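Long-range contacts in SusD superfamily protein (Parabacteroides distasonis, PDB 3OTN), which probably binds nutrients, most likely carbohydrates, at the bacterial outer membrane as a member of the SusD family: residues A[357-362]-A[419-424]; A[363-368]-A[383-388]; A[367-372]-A[405-410]. All blocks are in the same frame, centred on the assembly; numbering follows the deposited sequence. Where two conformers were deposited one is given.

How the interactions relate
The three contacts follow helix 360-375 from its start toward its end. Interaction 1 joins this start and strand 358-359 to segment 419-424, the loop after helix 403-418. Interaction 2 packs the middle of the helix on helix 380-392, and interaction 3 the next part on helix 403-418. Along the chain, both partner helices come between the segments of interaction 1. Interactions 2 and 3 have centres about 8 Å apart; their segments overlap at Y367 and A368, and A368 takes part in both. V386 also packs on F406, E409 and V410. The centre of interaction 1 lies about 14 and 16 Å from theirs. One helix thus links a cluster of salt bridges with an apolar helical layer.

Interaction 1: A[357-362]-A[419-424]; sequences VYRYTD and CYENKM. With EDO (1,2-ethanediol), chain S.
R359 and E421 form a two-pronged salt bridge where strand 358-359 runs into helix 360-375. V357 and Y358 both face Y251, a classic beta bulge, and R359 holds the N-cap position of the helix. The guanidinium and carboxylate planes are nearly coplanar, 25° apart. The grip is side-on. R359 NE gives a nearly straight bond of 2.8 Å to E421 OE1. R359 NH2 meets the syn lone pair of E421 OE2, also at 2.8 Å. CG of R359 lies between the backbone N and the carbonyl carbon (chi1 68°), and the chain then runs extended to carry the guanidinium to the loop. Both groups have second partners: R359 NH1 pairs with E248, and E421 OE2 with K338. A leucine here would probably leave the carboxylate of E421 with less to fix its rotation and deprive E248 of a cationic partner.

K423 reaches D362 from the opposite direction, its chain bent at chi2. Its NZ meets D362 OD2 at 2.8 Å, nearly along the C-O axis. D362 OD1 is taken by R414, so the carboxylate lies between two cations. The side chains of Y358 and K423 cross at about a right angle, with Y358 CE1 3.6 Å from K423 NZ, while the tyrosine OH bonds D196. The same ammonium donates to V357 O at 2.6 Å, with a C=O...N angle of 167°.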
loop_
_atom_site.group_PDB
_atom_site.type_symbol
_atom_site.label_atom_id
_atom_site.label_comp_id
_atom_site.label_asym_id
_atom_site.label_seq_id
_atom_site.Cartn_x
_atom_site.Cartn_y
_atom_site.Cartn_z
ATOM N N VAL A 357 1.214 5.520 1.559
ATOM C CA VAL A 357 2.037 4.316 1.697
ATOM C C VAL A 357 2.010 3.863 3.176
ATOM O O VAL A 357 1.797 2.686 3.452
ATOM C CB VAL A 357 3.499 4.567 1.205
ATOM C CG1 VAL A 357 4.401 3.378 1.496
ATOM C CG2 VAL A 357 3.495 4.896 -0.275
ATOM N N TYR A 358 2.246 4.782 4.109
ATOM C CA TYR A 358 2.041 4.513 5.560
ATOM C C TYR A 358 1.279 5.649 6.207
ATOM O O TYR A 358 1.613 6.816 6.000
ATOM C CB TYR A 358 3.363 4.304 6.334
ATOM C CG TYR A 358 3.981 2.976 6.026
ATOM C CD1 TYR A 358 3.416 1.812 6.502
ATOM C CD2 TYR A 358 5.095 2.875 5.206
ATOM C CE1 TYR A 358 3.934 0.570 6.170
ATOM C CE2 TYR A 358 5.619 1.640 4.872
ATOM C CZ TYR A 358 5.032 0.498 5.370
ATOM O OH TYR A 358 5.515 -0.715 5.033
ATOM N N ARG A 359 0.279 5.307 7.006
ATOM C CA ARG A 359 -0.409 6.252 7.869
ATOM C C ARG A 359 -0.454 5.700 9.299
ATOM O O ARG A 359 -0.218 4.537 9.537
ATOM C CB ARG A 359 -1.798 6.595 7.341
ATOM C CG ARG A 359 -2.845 5.479 7.375
ATOM C CD ARG A 359 -4.107 6.028 6.797
ATOM N NE ARG A 359 -5.238 5.085 6.687
ATOM C CZ ARG A 359 -6.324 5.072 7.464
ATOM N NH1 ARG A 359 -6.442 5.908 8.496
ATOM N NH2 ARG A 359 -7.340 4.229 7.188
ATOM N N TYR A 360 -0.690 6.575 10.249
ATOM C CA TYR A 360 -0.613 6.227 11.670
ATOM C C TYR A 360 -1.529 5.101 12.099
ATOM O O TYR A 360 -1.127 4.259 12.930
ATOM C CB TYR A 360 -0.903 7.481 12.484
ATOM C CG TYR A 360 -0.565 7.461 13.951
ATOM C CD1 TYR A 360 0.670 7.030 14.398
ATOM C CD2 TYR A 360 -1.442 8.006 14.869
ATOM C CE1 TYR A 360 0.991 7.098 15.733
ATOM C CE2 TYR A 360 -1.133 8.079 16.204
ATOM C CZ TYR A 360 0.080 7.629 16.627
ATOM O OH TYR A 360 0.378 7.687 17.946
ATOM N N THR A 361 -2.740 5.037 11.547
ATOM C CA THR A 361 -3.653 3.910 11.916
ATOM C C THR A 361 -3.023 2.529 11.672
ATOM O O THR A 361 -3.103 1.645 12.532
ATOM C CB THR A 361 -5.040 4.000 11.250
ATOM O OG1 THR A 361 -5.715 5.168 11.715
ATOM C CG2 THR A 361 -5.915 2.755 11.579
ATOM N N ASP A 362 -2.363 2.374 10.526
ATOM C CA ASP A 362 -1.651 1.149 10.149
ATOM C C ASP A 362 -0.545 0.866 11.164
ATOM O O ASP A 362 -0.421 -0.245 11.650
ATOM C CB ASP A 362 -1.045 1.348 8.754
ATOM C CG ASP A 362 -0.472 0.069 8.110
ATOM O OD1 ASP A 362 -0.493 -1.066 8.680
ATOM O OD2 ASP A 362 0.004 0.236 6.952
ATOM N N CYS A 419 -9.210 -1.067 4.486
ATOM C CA CYS A 419 -9.621 -1.673 3.231
ATOM C C CYS A 419 -9.333 -0.789 2.022
ATOM O O CYS A 419 -9.529 0.419 2.081
ATOM C CB CYS A 419 -11.113 -2.019 3.238
ATOM S SG CYS A 419 -12.237 -0.643 3.710
ATOM N N TYR A 420 -8.902 -1.437 0.936
ATOM C CA TYR A 420 -8.664 -0.827 -0.356
ATOM C C TYR A 420 -7.507 0.150 -0.353
ATOM O O TYR A 420 -7.443 1.015 -1.232
ATOM C CB TYR A 420 -9.956 -0.211 -0.927
ATOM C CG TYR A 420 -11.100 -1.240 -0.876
ATOM C CD1 TYR A 420 -11.002 -2.436 -1.576
ATOM C CD2 TYR A 420 -12.218 -1.035 -0.093
ATOM C CE1 TYR A 420 -12.011 -3.398 -1.513
ATOM C CE2 TYR A 420 -13.238 -2.005 -0.012
ATOM C CZ TYR A 420 -13.115 -3.181 -0.730
ATOM O OH TYR A 420 -14.102 -4.156 -0.693
ATOM N N GLU A 421 -6.603 -0.003 0.624
ATOM C CA GLU A 421 -5.385 0.828 0.764
ATOM C C GLU A 421 -4.110 0.050 0.468
ATOM O O GLU A 421 -3.015 0.470 0.864
ATOM C CB GLU A 421 -5.306 1.404 2.193
ATOM C CG GLU A 421 -6.370 2.408 2.559
ATOM C CD GLU A 421 -6.261 2.912 4.035
ATOM O OE1 GLU A 421 -5.168 3.287 4.479
ATOM O OE2 GLU A 421 -7.285 2.923 4.736
ATOM N N ASN A 422 -4.234 -1.074 -0.240
ATOM C CA ASN A 422 -3.098 -1.899 -0.642
ATOM C C ASN A 422 -2.361 -2.510 0.547
ATOM O O ASN A 422 -1.125 -2.625 0.539
ATOM C CB ASN A 422 -2.123 -1.094 -1.579
ATOM C CG ASN A 422 -2.552 -1.070 -3.075
ATOM O OD1 ASN A 422 -1.773 -0.624 -3.913
ATOM N ND2 ASN A 422 -3.784 -1.490 -3.397
ATOM N N LYS A 423 -3.100 -2.882 1.593
ATOM C CA LYS A 423 -2.512 -3.542 2.794
ATOM C C LYS A 423 -2.976 -4.967 3.006
ATOM O O LYS A 423 -2.229 -5.795 3.543
ATOM C CB LYS A 423 -2.881 -2.757 4.077
ATOM C CG LYS A 423 -2.438 -1.319 4.102
ATOM C CD LYS A 423 -0.935 -1.187 4.040
ATOM C CE LYS A 423 -0.527 0.286 3.914
ATOM N NZ LYS A 423 0.872 0.410 4.311
HETATM N N MSE A 424 -4.234 -5.219 2.636
HETATM C CA MSE A 424 -4.917 -6.467 2.915
HETATM C C MSE A 424 -4.218 -7.675 2.239
HETATM O O MSE A 424 -4.063 -8.742 2.862
HETATM C CB MSE A 424 -6.386 -6.339 2.469
HETATM C CG MSE A 424 -7.251 -7.510 2.753
HETATM SE SE MSE A 424 -9.026 -7.261 1.968
HETATM C CE MSE A 424 -9.714 -5.922 3.241
HETATM C C1 EDO S . -1.935 5.781 21.413
HETATM O O1 EDO S . -2.784 5.294 22.458
HETATM C C2 EDO S . -2.786 6.320 20.270
HETATM O O2 EDO S . -2.095 7.404 19.635
#

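Interaction 2: A[363-368]-A[383-388]. With EDO (1,2-ethanediol), chain S.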
loop_
_atom_site.group_PDB
_atom_site.type_symbol
_atom_site.label_atom_id
_atom_site.label_comp_id
_atom_site.label_asym_id
_atom_site.label_seq_id
_atom_site.Cartn_x
_atom_site.Cartn_y
_atom_site.Cartn_z
ATOM N N VAL A 363 0.197 1.899 11.538
ATOM C CA VAL A 363 1.304 1.726 12.476
ATOM C C VAL A 363 0.776 1.277 13.852
ATOM O O VAL A 363 1.366 0.402 14.459
ATOM C CB VAL A 363 2.181 2.961 12.602
ATOM C CG1 VAL A 363 3.257 2.745 13.701
ATOM C CG2 VAL A 363 2.839 3.283 11.263
ATOM N N LEU A 364 -0.300 1.893 14.336
ATOM C CA LEU A 364 -0.937 1.478 15.594
ATOM C C LEU A 364 -1.372 -0.013 15.577
ATOM O O LEU A 364 -1.102 -0.777 16.522
ATOM C CB LEU A 364 -2.154 2.352 15.889
ATOM C CG LEU A 364 -1.953 3.857 16.134
ATOM C CD1 LEU A 364 -3.225 4.507 16.669
ATOM C CD2 LEU A 364 -0.791 4.075 17.086
ATOM N N LEU A 365 -2.018 -0.431 14.498
ATOM C CA LEU A 365 -2.454 -1.823 14.402
ATOM C C LEU A 365 -1.244 -2.760 14.228
ATOM O O LEU A 365 -1.272 -3.868 14.721
ATOM C CB LEU A 365 -3.457 -1.987 13.269
ATOM C CG LEU A 365 -4.803 -1.299 13.537
ATOM C CD1 LEU A 365 -5.606 -1.227 12.234
ATOM C CD2 LEU A 365 -5.577 -2.084 14.600
HETATM N N MSE A 366 -0.180 -2.321 13.542
HETATM C CA MSE A 366 1.078 -3.094 13.497
HETATM C C MSE A 366 1.702 -3.238 14.872
HETATM O O MSE A 366 2.209 -4.309 15.181
HETATM C CB MSE A 366 2.086 -2.491 12.511
HETATM C CG MSE A 366 1.686 -2.672 11.063
HETATM SE SE MSE A 366 3.210 -2.335 9.893
HETATM C CE MSE A 366 3.469 -0.466 10.219
ATOM N N TYR A 367 1.642 -2.186 15.702
ATOM C CA TYR A 367 2.082 -2.320 17.099
ATOM C C TYR A 367 1.267 -3.375 17.849
ATOM O O TYR A 367 1.866 -4.275 18.465
ATOM C CB TYR A 367 2.068 -1.007 17.909
ATOM C CG TYR A 367 2.494 -1.261 19.364
ATOM C CD1 TYR A 367 3.835 -1.367 19.717
ATOM C CD2 TYR A 367 1.542 -1.450 20.366
ATOM C CE1 TYR A 367 4.215 -1.658 21.043
ATOM C CE2 TYR A 367 1.910 -1.713 21.680
ATOM C CZ TYR A 367 3.256 -1.819 22.004
ATOM O OH TYR A 367 3.610 -2.088 23.293
ATOM N N ALA A 368 -0.069 -3.256 17.836
ATOM C CA ALA A 368 -0.951 -4.233 18.520
ATOM C C ALA A 368 -0.660 -5.665 18.063
ATOM O O ALA A 368 -0.598 -6.578 18.891
ATOM C CB ALA A 368 -2.440 -3.916 18.315
ATOM N N ILE A 383 -4.624 -2.661 23.736
ATOM C CA ILE A 383 -6.038 -2.604 24.079
ATOM C C ILE A 383 -6.596 -1.233 23.716
ATOM O O ILE A 383 -7.637 -1.143 23.072
ATOM C CB ILE A 383 -6.284 -2.921 25.574
ATOM C CG1 ILE A 383 -6.060 -4.420 25.835
ATOM C CG2 ILE A 383 -7.718 -2.514 26.034
ATOM C CD1 ILE A 383 -6.022 -4.787 27.303
ATOM N N ASP A 384 -5.887 -0.175 24.113
ATOM C CA ASP A 384 -6.324 1.198 23.824
ATOM C C ASP A 384 -6.376 1.468 22.306
ATOM O O ASP A 384 -7.269 2.142 21.845
ATOM C CB ASP A 384 -5.415 2.238 24.524
ATOM C CG ASP A 384 -5.589 2.276 26.031
ATOM O OD1 ASP A 384 -6.585 1.742 26.563
ATOM O OD2 ASP A 384 -4.710 2.854 26.705
ATOM N N ILE A 385 -5.424 0.938 21.540
ATOM C CA ILE A 385 -5.381 1.120 20.069
ATOM C C ILE A 385 -6.642 0.526 19.408
ATOM O O ILE A 385 -7.334 1.217 18.654
ATOM C CB ILE A 385 -4.073 0.509 19.478
ATOM C CG1 ILE A 385 -2.893 1.440 19.759
ATOM C CG2 ILE A 385 -4.193 0.170 17.955
ATOM C CD1 ILE A 385 -1.515 0.757 19.648
ATOM N N VAL A 386 -6.966 -0.716 19.759
ATOM C CA VAL A 386 -8.162 -1.369 19.255
ATOM C C VAL A 386 -9.427 -0.600 19.656
ATOM O O VAL A 386 -10.312 -0.395 18.828
ATOM C CB VAL A 386 -8.239 -2.860 19.700
ATOM C CG1 VAL A 386 -9.595 -3.429 19.440
ATOM C CG2 VAL A 386 -7.188 -3.674 18.932
ATOM N N ASN A 387 -9.498 -0.126 20.897
ATOM C CA ASN A 387 -10.684 0.638 21.326
ATOM C C ASN A 387 -10.821 2.042 20.712
ATOM O O ASN A 387 -11.933 2.510 20.504
ATOM C CB ASN A 387 -10.757 0.691 22.850
ATOM C CG ASN A 387 -11.082 -0.665 23.462
ATOM O OD1 ASN A 387 -11.690 -1.527 22.827
ATOM N ND2 ASN A 387 -10.685 -0.850 24.702
ATOM N N GLN A 388 -9.695 2.694 20.418
ATOM C CA GLN A 388 -9.703 3.995 19.736
ATOM C C GLN A 388 -10.220 3.839 18.303
ATOM O O GLN A 388 -11.052 4.613 17.863
ATOM C CB GLN A 388 -8.303 4.638 19.755
ATOM C CG GLN A 388 -7.850 5.135 21.148
ATOM C CD GLN A 388 -6.323 5.132 21.313
ATOM O OE1 GLN A 388 -5.583 4.880 20.351
ATOM N NE2 GLN A 388 -5.849 5.395 22.539
HETATM C C1 EDO S . -1.935 5.781 21.413
HETATM O O1 EDO S . -2.784 5.294 22.458
HETATM C C2 EDO S . -2.786 6.320 20.270
HETATM O O2 EDO S . -2.095 7.404 19.635
#
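I385 points from helix 380-392 into helix 360-375 and loses more surface than any other residue of the contact. The axes of the two short helical segments pass 9.3 Å apart, with 139° between their directions, so they run broadly opposite ways but steeply inclined. L364 is the main partner, its CB 3.6 Å from I385 CG2, close to where the two backbones come nearest. CG2 of I385 stands anti to the backbone N (chi1, to CG1, is -77°). This sets CG2 against L364, with L365 CD2 at 4.3 Å and A368 CB at 4.5 Å from it. The other branch runs to CD1, which lies 3.5 Å from L364 O. CD1 also touches Y367 CD2 at 3.8 Å, where the tyrosine and isoleucine side chains cross at about a right angle. The hydroxyl of Y367 bonds N379.

A368 and L365 bury smaller, similar areas. The A368 methyl meets I385 CG2 one turn along from L364. Beyond this contact L364 also packs on I224 of helix 210-225. An ethanediol, probably from the crystallisation liquor, lies beside L364 and bonds Y360 and Q381. Q388 NE2 also donates to its O1 at 3.1 Å in one of two conformers, a doubtful bond. No hydrogen bond or salt bridge joins the two segments. The contact therefore rests on the fit of apolar side chains and on their exclusion of water.

Interaction 3: A[367-372]-A[405-410]; sequences YAEAQV and AFLEEV
E369 OE2 is gripped by two groups, a salt bridge from R430 and a hydrogen bond from the indole N-H of W411. The same side chain also brings carbon atoms to helix 403-418. CG of E369 stands opposite the backbone N about the first bond (chi1 -177°), and beyond it the chain is extended. Its aliphatic part therefore lies against L407, obliquely, before the carboxylate reaches its partners. E369 CG rests 3.7 Å from L407 CD1, and E369 CB lies 4.0 Å from V410 CG1.

L407 CD1 fits between two residues of helix 360-375. Besides E369 it meets V372 CG1, at 3.8 Å. V372 carries its other methyl toward the aromatic neighbour, with CG2 4.3 Å from F406 CD2. A368 meets the edge of the same phenylalanine, its CB near the ring plane and 4.4 Å from F406 CE2. The second methyl of V410, CG2, lies 3.8 Å from A368 CB. F406 also packs on the loop residues P378 and F398.

No hydrogen bond crosses between the segments. Their axes come within 9.5 Å at an angle of 159°, close to antiparallel. Such packing of nearly antiparallel helices is consistent with the TPR-like helical architecture of the SusD family.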
loop_
_atom_site.group_PDB
_atom_site.type_symbol
_atom_site.label_atom_id
_atom_site.label_comp_id
_atom_site.label_asym_id
_atom_site.label_seq_id
_atom_site.Cartn_x
_atom_site.Cartn_y
_atom_site.Cartn_z
ATOM N N TYR A 367 1.642 -2.186 15.702
ATOM C CA TYR A 367 2.082 -2.320 17.099
ATOM C C TYR A 367 1.267 -3.375 17.849
ATOM O O TYR A 367 1.866 -4.275 18.465
ATOM C CB TYR A 367 2.068 -1.007 17.909
ATOM C CG TYR A 367 2.494 -1.261 19.364
ATOM C CD1 TYR A 367 3.835 -1.367 19.717
ATOM C CD2 TYR A 367 1.542 -1.450 20.366
ATOM C CE1 TYR A 367 4.215 -1.658 21.043
ATOM C CE2 TYR A 367 1.910 -1.713 21.680
ATOM C CZ TYR A 367 3.256 -1.819 22.004
ATOM O OH TYR A 367 3.610 -2.088 23.293
ATOM N N ALA A 368 -0.069 -3.256 17.836
ATOM C CA ALA A 368 -0.951 -4.233 18.520
ATOM C C ALA A 368 -0.660 -5.665 18.063
ATOM O O ALA A 368 -0.598 -6.578 18.891
ATOM C CB ALA A 368 -2.440 -3.916 18.315
ATOM N N GLU A 369 -0.490 -5.854 16.757
ATOM C CA GLU A 369 -0.234 -7.191 16.209
ATOM C C GLU A 369 1.101 -7.752 16.658
ATOM O O GLU A 369 1.169 -8.861 17.166
ATOM C CB GLU A 369 -0.375 -7.214 14.676
ATOM C CG GLU A 369 -0.184 -8.632 14.105
ATOM C CD GLU A 369 -0.568 -8.787 12.625
ATOM O OE1 GLU A 369 -0.995 -7.815 12.009
ATOM O OE2 GLU A 369 -0.472 -9.922 12.104
ATOM N N ALA A 370 2.165 -6.986 16.479
ATOM C CA ALA A 370 3.498 -7.406 16.908
ATOM C C ALA A 370 3.568 -7.679 18.414
ATOM O O ALA A 370 4.195 -8.663 18.855
ATOM C CB ALA A 370 4.548 -6.337 16.518
ATOM N N GLN A 371 2.957 -6.781 19.198
ATOM C CA GLN A 371 3.005 -6.848 20.660
ATOM C C GLN A 371 2.323 -8.116 21.159
ATOM O O GLN A 371 2.902 -8.850 21.981
ATOM C CB GLN A 371 2.377 -5.592 21.310
ATOM C CG GLN A 371 2.516 -5.531 22.813
ATOM C CD GLN A 371 1.356 -6.216 23.544
ATOM O OE1 GLN A 371 0.198 -5.963 23.236
ATOM N NE2 GLN A 371 1.668 -7.068 24.513
ATOM N N VAL A 372 1.113 -8.385 20.666
ATOM C CA VAL A 372 0.408 -9.582 21.103
ATOM C C VAL A 372 1.130 -10.875 20.669
ATOM O O VAL A 372 1.124 -11.860 21.398
ATOM C CB VAL A 372 -1.089 -9.617 20.700
ATOM C CG1 VAL A 372 -1.271 -9.888 19.215
ATOM C CG2 VAL A 372 -1.796 -10.675 21.533
ATOM N N ALA A 405 -8.173 -14.408 20.280
ATOM C CA ALA A 405 -9.325 -13.560 19.964
ATOM C C ALA A 405 -8.884 -12.101 19.771
ATOM O O ALA A 405 -9.422 -11.416 18.897
ATOM C CB ALA A 405 -10.412 -13.624 21.035
ATOM N N PHE A 406 -7.941 -11.628 20.599
ATOM C CA PHE A 406 -7.406 -10.266 20.433
ATOM C C PHE A 406 -6.647 -10.086 19.122
ATOM O O PHE A 406 -6.826 -9.079 18.445
ATOM C CB PHE A 406 -6.541 -9.818 21.610
ATOM C CG PHE A 406 -6.198 -8.364 21.564
ATOM C CD1 PHE A 406 -7.045 -7.426 22.129
ATOM C CD2 PHE A 406 -5.023 -7.927 20.956
ATOM C CE1 PHE A 406 -6.734 -6.087 22.084
ATOM C CE2 PHE A 406 -4.727 -6.590 20.884
ATOM C CZ PHE A 406 -5.580 -5.674 21.442
ATOM N N LEU A 407 -5.797 -11.039 18.756
ATOM C CA LEU A 407 -5.123 -10.976 17.465
ATOM C C LEU A 407 -6.118 -10.923 16.298
ATOM O O LEU A 407 -5.934 -10.156 15.343
ATOM C CB LEU A 407 -4.161 -12.143 17.314
ATOM C CG LEU A 407 -3.308 -12.243 16.054
ATOM C CD1 LEU A 407 -2.584 -10.938 15.761
ATOM C CD2 LEU A 407 -2.332 -13.399 16.198
ATOM N N GLU A 408 -7.193 -11.709 16.378
ATOM C CA GLU A 408 -8.168 -11.711 15.300
ATOM C C GLU A 408 -8.959 -10.390 15.235
ATOM O O GLU A 408 -9.364 -9.961 14.138
ATOM C CB GLU A 408 -9.073 -12.947 15.393
ATOM C CG GLU A 408 -8.280 -14.221 15.130
ATOM C CD GLU A 408 -9.112 -15.479 14.992
ATOM O OE1 GLU A 408 -10.352 -15.394 14.983
ATOM O OE2 GLU A 408 -8.492 -16.560 14.862
ATOM N N GLU A 409 -9.181 -9.752 16.380
ATOM C CA GLU A 409 -9.819 -8.416 16.408
ATOM C C GLU A 409 -8.917 -7.350 15.788
ATOM O O GLU A 409 -9.425 -6.474 15.090
ATOM C CB GLU A 409 -10.206 -8.011 17.828
ATOM C CG GLU A 409 -10.765 -6.589 17.970
ATOM C CD GLU A 409 -12.049 -6.362 17.181
ATOM O OE1 GLU A 409 -12.779 -7.328 16.865
ATOM O OE2 GLU A 409 -12.342 -5.191 16.913
ATOM N N VAL A 410 -7.601 -7.427 16.029
ATOM C CA VAL A 410 -6.616 -6.516 15.366
ATOM C C VAL A 410 -6.672 -6.722 13.849
ATOM O O VAL A 410 -6.798 -5.775 13.082
ATOM C CB VAL A 410 -5.186 -6.762 15.887
ATOM C CG1 VAL A 410 -4.149 -6.002 15.061
ATOM C CG2 VAL A 410 -5.090 -6.415 17.390
#